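Local coordinates for protein transcriptional repressor, TetR family (Thermus thermophilus, PDB 3ANP) that represses transcription as a TetR-family regulator of fatty acid degradation genes and binds lauroyl-CoA, at residues A[92-97]-A[176-181]; A[106-111]-A[164-169]. One frame throughout, in Å; residues are numbered along the deposited sequence.

Interaction 1 (A[92-97]-A[176-181]); sequences VLAEGT and RDLAEE
A94 and A179 illustrate how two helices come close where the residues at the point of nearest approach carry nothing beyond a methyl group. Their CA atoms lie 4.9 Å apart, and the CB of A94 is pressed against the backbone of the other helix, reaching A179 CA at 3.5 Å, tighter than usual for a carbon pair. The CB of A179 meets that same A94 methyl at 3.9 Å from beside it. L178, in the first turn of helix 178-191, adds a comparable apolar surface. Its CG is anti to the backbone N (chi1 177°), which lays CG on the A94 methyl and CD2 beside T97 CB at 3.8 Å, where CD2 also touches the A94 carbonyl oxygen. The T97 and L178 side chains cross at about a right angle, T97 presenting CB and CG2. Its hydroxyl turns back along its own helix, OG1 lying 2.7 Å from L93 O; this carbonyl also receives T97 N, the two donors arriving from opposite faces of its plane. OG1 has a second partner in Y162 OH. At the start of helix 178-191, D177 acts as N-cap, its OD1 accepting from E180 N at 3.0 Å. The E180 and E181 carboxylates bind R153 of the second subunit. What joins helix 82-99 to helix 178-191 here is apolar contact, dependent on close steric fit.

Interaction 2 (A[106-111]-A[164-169]); sequences PMFYEL and LSALRW. With DCC (dodecyl-coa), chain E.
F108 and Y109 both place CG anti to their carbonyl carbons, F108 at chi1 -68°, whereas L167 sets its CG anti to the backbone N, which puts CD1 on the Y109 ring and beside F108 CB. The result shows how a single methyl can bridge successive aromatic residues. CD1 sits over one face of the Y109 ring, 4.2 Å from its centroid and 22° off the normal, a CH-pi contact displaced toward the rim, with CZ as its nearest ring atom. The same methyl touches F108 CB at 4.1 Å. The F108 ring itself lies against the backbone of helix 151-172: CD2 approaches L167 CA, and CE2 meets A166 CB at 3.8 Å, both at an oblique angle to the ring. The axes of 106-110 and 164-169, which these side chains span, approach to 10.1 Å and run at 135° to each other. The ligand is met chiefly by L111. Its O accepts a hydrogen bond from the amide NP1 of dodecyl-CoA at 2.9 Å, and L111 CD1 packs on the acyl chain, 3.7 Å from CA5; the chain also passes the edge of the F108 ring near CA9. L112 of the second subunit packs on both Y109 and L167, bringing the dimer interface to this cluster. The chemistry pairs an apolar, weakly directional attachment of helix 101-110 with one directional bond, so the segment borders the acyl chain and also bonds the pantetheine amide.

Interactions 1 and 2 share two chain connections: helix 82-99 leads into helix 101-110, and helix 151-172 into helix 178-191. Their centres are 13 Å apart, and residues 164-169 touch residues 176-181 directly. E181 OE2 and S165 OG, 2.7 Å apart, probably form a hydrogen bond, as do W169 NE1 and R176 O at 2.9 Å; L178 CB packs on W169 CD1 at 3.7 Å. Both contacts belong to the ligand-binding part of the protein, but only interaction 2 contributes a residue of the dodecyl-CoA pocket, L111, while the T97 side chain of interaction 1 comes within about 6 Å of dodecyl-CoA. Each also reaches the second subunit, through salt bridges of E180, E181 and R168.

Interaction 1 (A[92-97]-A[176-181])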
loop_
_atom_site.group_PDB
_atom_site.type_symbol
_atom_site.label_atom_id
_atom_site.label_comp_id
_atom_site.label_asym_id
_atom_site.label_seq_id
_atom_site.Cartn_x
_atom_site.Cartn_y
_atom_site.Cartn_z
ATOM N N VAL A 92 18.541 -1.909 -4.779
ATOM C CA VAL A 92 19.150 -1.293 -3.601
ATOM C C VAL A 92 18.101 -0.994 -2.534
ATOM O O VAL A 92 18.375 -1.078 -1.336
ATOM C CB VAL A 92 19.912 -0.013 -3.990
ATOM C CG1 VAL A 92 20.216 0.818 -2.750
ATOM C CG2 VAL A 92 21.223 -0.408 -4.701
ATOM N N LEU A 93 16.896 -0.649 -2.965
ATOM C CA LEU A 93 15.822 -0.390 -2.012
ATOM C C LEU A 93 15.519 -1.671 -1.234
ATOM O O LEU A 93 15.355 -1.643 -0.019
ATOM C CB LEU A 93 14.558 0.065 -2.745
ATOM C CG LEU A 93 14.307 1.568 -2.850
ATOM C CD1 LEU A 93 13.045 1.812 -3.693
ATOM C CD2 LEU A 93 14.137 2.146 -1.448
ATOM N N ALA A 94 15.457 -2.794 -1.940
ATOM C CA ALA A 94 15.168 -4.074 -1.294
ATOM C C ALA A 94 16.282 -4.429 -0.315
ATOM O O ALA A 94 16.037 -4.835 0.820
ATOM C CB ALA A 94 15.026 -5.165 -2.336
ATOM N N GLU A 95 17.517 -4.266 -0.765
ATOM C CA GLU A 95 18.656 -4.572 0.081
ATOM C C GLU A 95 18.690 -3.660 1.303
ATOM O O GLU A 95 18.851 -4.119 2.433
ATOM C CB GLU A 95 19.944 -4.439 -0.745
ATOM C CG GLU A 95 20.009 -5.452 -1.884
ATOM C CD GLU A 95 21.119 -5.163 -2.903
ATOM O OE1 GLU A 95 21.653 -4.027 -2.936
ATOM O OE2 GLU A 95 21.446 -6.073 -3.687
ATOM N N GLY A 96 18.526 -2.363 1.078
ATOM C CA GLY A 96 18.558 -1.426 2.190
ATOM C C GLY A 96 17.399 -1.628 3.147
ATOM O O GLY A 96 17.551 -1.489 4.359
ATOM N N THR A 97 16.225 -1.940 2.610
ATOM C CA THR A 97 15.057 -2.153 3.461
ATOM C C THR A 97 15.282 -3.343 4.377
ATOM O O THR A 97 14.905 -3.315 5.547
ATOM C CB THR A 97 13.778 -2.392 2.614
ATOM O OG1 THR A 97 13.501 -1.218 1.845
ATOM C CG2 THR A 97 12.584 -2.687 3.519
ATOM N N ARG A 176 10.937 -14.122 2.889
ATOM C CA ARG A 176 10.824 -14.095 1.435
ATOM C C ARG A 176 11.852 -13.165 0.788
ATOM O O ARG A 176 12.516 -12.379 1.466
ATOM C CB ARG A 176 9.401 -13.684 1.033
ATOM C CG ARG A 176 8.337 -14.547 1.694
ATOM C CD ARG A 176 6.984 -14.436 1.020
ATOM N NE ARG A 176 6.016 -15.333 1.652
ATOM C CZ ARG A 176 4.744 -15.468 1.275
ATOM N NH1 ARG A 176 4.263 -14.762 0.258
ATOM N NH2 ARG A 176 3.948 -16.318 1.915
ATOM N N ASP A 177 11.980 -13.274 -0.531
ATOM C CA ASP A 177 12.927 -12.476 -1.308
ATOM C C ASP A 177 12.313 -11.121 -1.694
ATOM O O ASP A 177 11.605 -11.022 -2.693
ATOM C CB ASP A 177 13.293 -13.257 -2.577
ATOM C CG ASP A 177 14.353 -12.570 -3.420
ATOM O OD1 ASP A 177 14.610 -11.362 -3.238
ATOM O OD2 ASP A 177 14.925 -13.257 -4.289
ATOM N N LEU A 178 12.590 -10.080 -0.920
ATOM C CA LEU A 178 12.024 -8.769 -1.240
ATOM C C LEU A 178 12.514 -8.224 -2.578
ATOM O O LEU A 178 11.746 -7.602 -3.304
ATOM C CB LEU A 178 12.304 -7.758 -0.123
ATOM C CG LEU A 178 11.853 -6.297 -0.316
ATOM C CD1 LEU A 178 10.334 -6.219 -0.515
ATOM C CD2 LEU A 178 12.277 -5.457 0.917
ATOM N N ALA A 179 13.778 -8.469 -2.922
ATOM C CA ALA A 179 14.308 -7.982 -4.194
ATOM C C ALA A 179 13.463 -8.529 -5.363
ATOM O O ALA A 179 13.133 -7.798 -6.307
ATOM C CB ALA A 179 15.772 -8.412 -4.352
ATOM N N GLU A 180 13.130 -9.814 -5.293
ATOM C CA GLU A 180 12.322 -10.474 -6.325
ATOM C C GLU A 180 10.925 -9.847 -6.401
ATOM O O GLU A 180 10.360 -9.661 -7.484
ATOM C CB GLU A 180 12.205 -11.972 -6.007
ATOM C CG GLU A 180 11.521 -12.836 -7.075
ATOM C CD GLU A 180 10.000 -12.729 -7.068
ATOM O OE1 GLU A 180 9.396 -12.610 -5.967
ATOM O OE2 GLU A 180 9.408 -12.789 -8.168
ATOM N N GLU A 181 10.371 -9.538 -5.235
ATOM C CA GLU A 181 9.052 -8.929 -5.147
ATOM C C GLU A 181 9.041 -7.526 -5.765
ATOM O O GLU A 181 8.121 -7.175 -6.499
ATOM C CB GLU A 181 8.619 -8.880 -3.674
ATOM C CG GLU A 181 7.419 -7.992 -3.355
ATOM C CD GLU A 181 6.097 -8.552 -3.856
ATOM O OE1 GLU A 181 6.003 -9.773 -4.118
ATOM O OE2 GLU A 181 5.138 -7.765 -3.964
#

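Interaction 2 (A[106-111]-A[164-169])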
loop_
_atom_site.group_PDB
_atom_site.type_symbol
_atom_site.label_atom_id
_atom_site.label_comp_id
_atom_site.label_asym_id
_atom_site.label_seq_id
_atom_site.Cartn_x
_atom_site.Cartn_y
_atom_site.Cartn_z
ATOM N N PRO A 106 8.421 0.578 11.864
ATOM C CA PRO A 106 7.560 1.567 12.529
ATOM C C PRO A 106 7.447 2.851 11.722
ATOM O O PRO A 106 6.469 3.595 11.832
ATOM C CB PRO A 106 8.234 1.769 13.891
ATOM C CG PRO A 106 9.665 1.329 13.657
ATOM C CD PRO A 106 9.499 0.133 12.764
HETATM N N MSE A 107 8.453 3.112 10.898
HETATM C CA MSE A 107 8.423 4.288 10.057
HETATM C C MSE A 107 7.327 4.122 8.993
HETATM O O MSE A 107 6.563 5.054 8.733
HETATM C CB MSE A 107 9.792 4.504 9.395
HETATM C CG MSE A 107 9.879 5.828 8.671
HETATM SE SE MSE A 107 11.394 5.977 7.488
HETATM C CE MSE A 107 10.778 4.794 6.101
ATOM N N PHE A 108 7.241 2.936 8.387
ATOM C CA PHE A 108 6.228 2.671 7.359
ATOM C C PHE A 108 4.802 2.845 7.905
ATOM O O PHE A 108 3.921 3.327 7.198
ATOM C CB PHE A 108 6.353 1.245 6.787
ATOM C CG PHE A 108 7.601 1.001 5.962
ATOM C CD1 PHE A 108 8.187 2.022 5.201
ATOM C CD2 PHE A 108 8.159 -0.281 5.906
ATOM C CE1 PHE A 108 9.309 1.773 4.391
ATOM C CE2 PHE A 108 9.280 -0.541 5.100
ATOM C CZ PHE A 108 9.852 0.486 4.343
ATOM N N TYR A 109 4.562 2.443 9.148
ATOM C CA TYR A 109 3.216 2.591 9.711
ATOM C C TYR A 109 2.804 4.055 9.823
ATOM O O TYR A 109 1.621 4.377 9.779
ATOM C CB TYR A 109 3.119 1.922 11.090
ATOM C CG TYR A 109 2.977 0.430 11.000
ATOM C CD1 TYR A 109 1.864 -0.150 10.378
ATOM C CD2 TYR A 109 3.964 -0.410 11.504
ATOM C CE1 TYR A 109 1.749 -1.537 10.265
ATOM C CE2 TYR A 109 3.858 -1.786 11.395
ATOM C CZ TYR A 109 2.750 -2.346 10.777
ATOM O OH TYR A 109 2.653 -3.721 10.697
ATOM N N GLU A 110 3.784 4.941 9.957
ATOM C CA GLU A 110 3.501 6.369 10.075
ATOM C C GLU A 110 2.830 6.901 8.804
ATOM O O GLU A 110 2.069 7.854 8.857
ATOM C CB GLU A 110 4.799 7.120 10.389
ATOM C CG GLU A 110 4.651 8.575 10.755
ATOM C CD GLU A 110 3.816 8.842 12.013
ATOM O OE1 GLU A 110 3.557 7.921 12.812
ATOM O OE2 GLU A 110 3.439 10.010 12.200
ATOM N N LEU A 111 3.092 6.274 7.659
ATOM C CA LEU A 111 2.453 6.690 6.415
ATOM C C LEU A 111 0.970 6.295 6.447
ATOM O O LEU A 111 0.195 6.710 5.596
ATOM C CB LEU A 111 3.145 6.030 5.211
ATOM C CG LEU A 111 4.505 6.656 4.911
ATOM C CD1 LEU A 111 5.440 5.660 4.256
ATOM C CD2 LEU A 111 4.279 7.884 4.024
ATOM N N LEU A 164 3.767 -0.941 -0.015
ATOM C CA LEU A 164 2.963 -2.065 0.466
ATOM C C LEU A 164 3.769 -3.359 0.482
ATOM O O LEU A 164 3.647 -4.154 1.419
ATOM C CB LEU A 164 1.706 -2.252 -0.381
ATOM C CG LEU A 164 0.670 -3.263 0.142
ATOM C CD1 LEU A 164 0.175 -2.868 1.537
ATOM C CD2 LEU A 164 -0.505 -3.298 -0.824
ATOM N N SER A 165 4.594 -3.577 -0.541
ATOM C CA SER A 165 5.418 -4.792 -0.579
ATOM C C SER A 165 6.434 -4.833 0.563
ATOM O O SER A 165 6.634 -5.874 1.193
ATOM C CB SER A 165 6.166 -4.905 -1.915
ATOM O OG SER A 165 5.278 -5.207 -2.983
ATOM N N ALA A 166 7.082 -3.698 0.814
ATOM C CA ALA A 166 8.102 -3.597 1.855
ATOM C C ALA A 166 7.504 -3.750 3.246
ATOM O O ALA A 166 8.065 -4.424 4.119
ATOM C CB ALA A 166 8.828 -2.254 1.742
ATOM N N LEU A 167 6.354 -3.122 3.447
ATOM C CA LEU A 167 5.665 -3.195 4.723
ATOM C C LEU A 167 5.217 -4.628 5.020
ATOM O O LEU A 167 5.443 -5.138 6.115
ATOM C CB LEU A 167 4.453 -2.252 4.714
ATOM C CG LEU A 167 3.505 -2.329 5.914
ATOM C CD1 LEU A 167 4.306 -2.332 7.199
ATOM C CD2 LEU A 167 2.543 -1.131 5.870
ATOM N N ARG A 168 4.586 -5.282 4.048
ATOM C CA ARG A 168 4.125 -6.643 4.263
ATOM C C ARG A 168 5.303 -7.592 4.428
ATOM O O ARG A 168 5.253 -8.524 5.229
ATOM C CB ARG A 168 3.215 -7.085 3.120
ATOM C CG ARG A 168 1.870 -6.337 3.161
ATOM C CD ARG A 168 1.062 -6.489 1.886
ATOM N NE ARG A 168 0.474 -7.817 1.747
ATOM C CZ ARG A 168 -0.321 -8.176 0.741
ATOM N NH1 ARG A 168 -0.624 -7.304 -0.217
ATOM N NH2 ARG A 168 -0.813 -9.413 0.695
ATOM N N TRP A 169 6.372 -7.333 3.687
ATOM C CA TRP A 169 7.563 -8.163 3.789
ATOM C C TRP A 169 8.121 -8.083 5.205
ATOM O O TRP A 169 8.370 -9.106 5.845
ATOM C CB TRP A 169 8.633 -7.685 2.811
ATOM C CG TRP A 169 9.946 -8.429 2.953
ATOM C CD1 TRP A 169 10.277 -9.633 2.381
ATOM C CD2 TRP A 169 11.069 -8.044 3.748
ATOM N NE1 TRP A 169 11.537 -10.019 2.776
ATOM C CE2 TRP A 169 12.050 -9.066 3.615
ATOM C CE3 TRP A 169 11.347 -6.941 4.566
ATOM C CZ2 TRP A 169 13.290 -9.016 4.272
ATOM C CZ3 TRP A 169 12.594 -6.891 5.228
ATOM C CH2 TRP A 169 13.545 -7.929 5.072
HETATM C C2 DCC E . -1.796 22.813 -5.709
HETATM C C4 DCC E . -1.249 20.902 -6.891
HETATM C C5 DCC E . 0.094 21.240 -6.810
HETATM C C6 DCC E . 0.444 22.410 -6.147
HETATM C C8 DCC E . -0.087 19.389 -7.886
HETATM C C10 DCC E . 12.233 5.166 1.513
HETATM C C11 DCC E . 13.173 4.758 2.650
HETATM C C12 DCC E . 14.635 4.852 2.211
HETATM N N9 DCC E . -1.324 19.756 -7.561
HETATM N N7 DCC E . 0.782 20.289 -7.432
HETATM N N3 DCC E . -2.164 21.708 -6.333
HETATM N N1 DCC E . -0.525 23.166 -5.612
HETATM N N6 DCC E . 1.720 22.771 -6.044
HETATM C "C1'" DCC E . -2.566 19.024 -7.900
HETATM C "C2'" DCC E . -2.276 17.565 -8.240
HETATM O "O2'" DCC E . -1.685 17.481 -9.540
HETATM C "C3'" DCC E . -3.722 17.077 -8.304
HETATM O "O3'" DCC E . -4.313 17.454 -9.550
HETATM C "C4'" DCC E . -4.381 17.859 -7.165
HETATM O "O4'" DCC E . -3.427 18.860 -6.763
HETATM C "C5'" DCC E . -4.663 16.895 -6.011
HETATM O "O5'" DCC E . -3.463 16.225 -5.617
HETATM P P1 DCC E . -3.527 14.875 -4.742
HETATM O O11 DCC E . -4.552 13.965 -5.298
HETATM O O12 DCC E . -2.145 14.371 -4.577
HETATM O O6 DCC E . -4.060 15.381 -3.309
HETATM P P2 DCC E . -3.045 15.912 -2.179
HETATM O O21 DCC E . -3.995 16.823 -1.499
HETATM O O22 DCC E . -1.946 16.335 -3.074
HETATM O O7 DCC E . -2.930 14.471 -1.470
HETATM C CPA DCC E . -1.888 13.548 -1.797
HETATM C CPB DCC E . -1.254 13.007 -0.513
HETATM C CP8 DCC E . -2.361 12.609 0.469
HETATM C CP7 DCC E . -0.365 14.087 0.108
HETATM C CP9 DCC E . -0.403 11.781 -0.848
HETATM O OP3 DCC E . -3.128 11.523 -0.056
HETATM C CP6 DCC E . -1.754 12.218 1.818
HETATM O OP2 DCC E . -1.507 13.074 2.665
HETATM N NP2 DCC E . -1.514 10.920 1.987
HETATM C CP5 DCC E . -0.935 10.398 3.234
HETATM C CP4 DCC E . -0.146 9.119 2.947
HETATM C CP3 DCC E . -1.051 8.034 2.358
HETATM O OP1 DCC E . -1.788 8.279 1.405
HETATM N NP1 DCC E . -0.966 6.841 2.941
HETATM C CP2 DCC E . -1.783 5.705 2.489
HETATM C CP1 DCC E . -1.256 5.179 1.151
HETATM S S DCC E . 0.373 4.354 1.291
HETATM P P3 DCC E . -5.262 16.403 -10.315
HETATM O O31 DCC E . -4.550 15.686 -11.397
HETATM O O32 DCC E . -5.833 15.403 -9.190
HETATM O O33 DCC E . -6.512 17.260 -10.855
HETATM C CA1 DCC E . 1.491 5.653 0.929
HETATM C CA2 DCC E . 2.936 5.305 0.567
HETATM O OA1 DCC E . 1.122 6.827 0.972
HETATM C CA3 DCC E . 3.627 6.485 -0.119
HETATM C CA4 DCC E . 5.047 6.136 -0.575
HETATM C CA5 DCC E . 5.963 5.763 0.592
HETATM C CA6 DCC E . 7.411 5.654 0.106
HETATM C CA7 DCC E . 8.367 5.370 1.267
HETATM C CA8 DCC E . 9.822 5.393 0.796
HETATM C CA9 DCC E . 10.770 5.036 1.944
#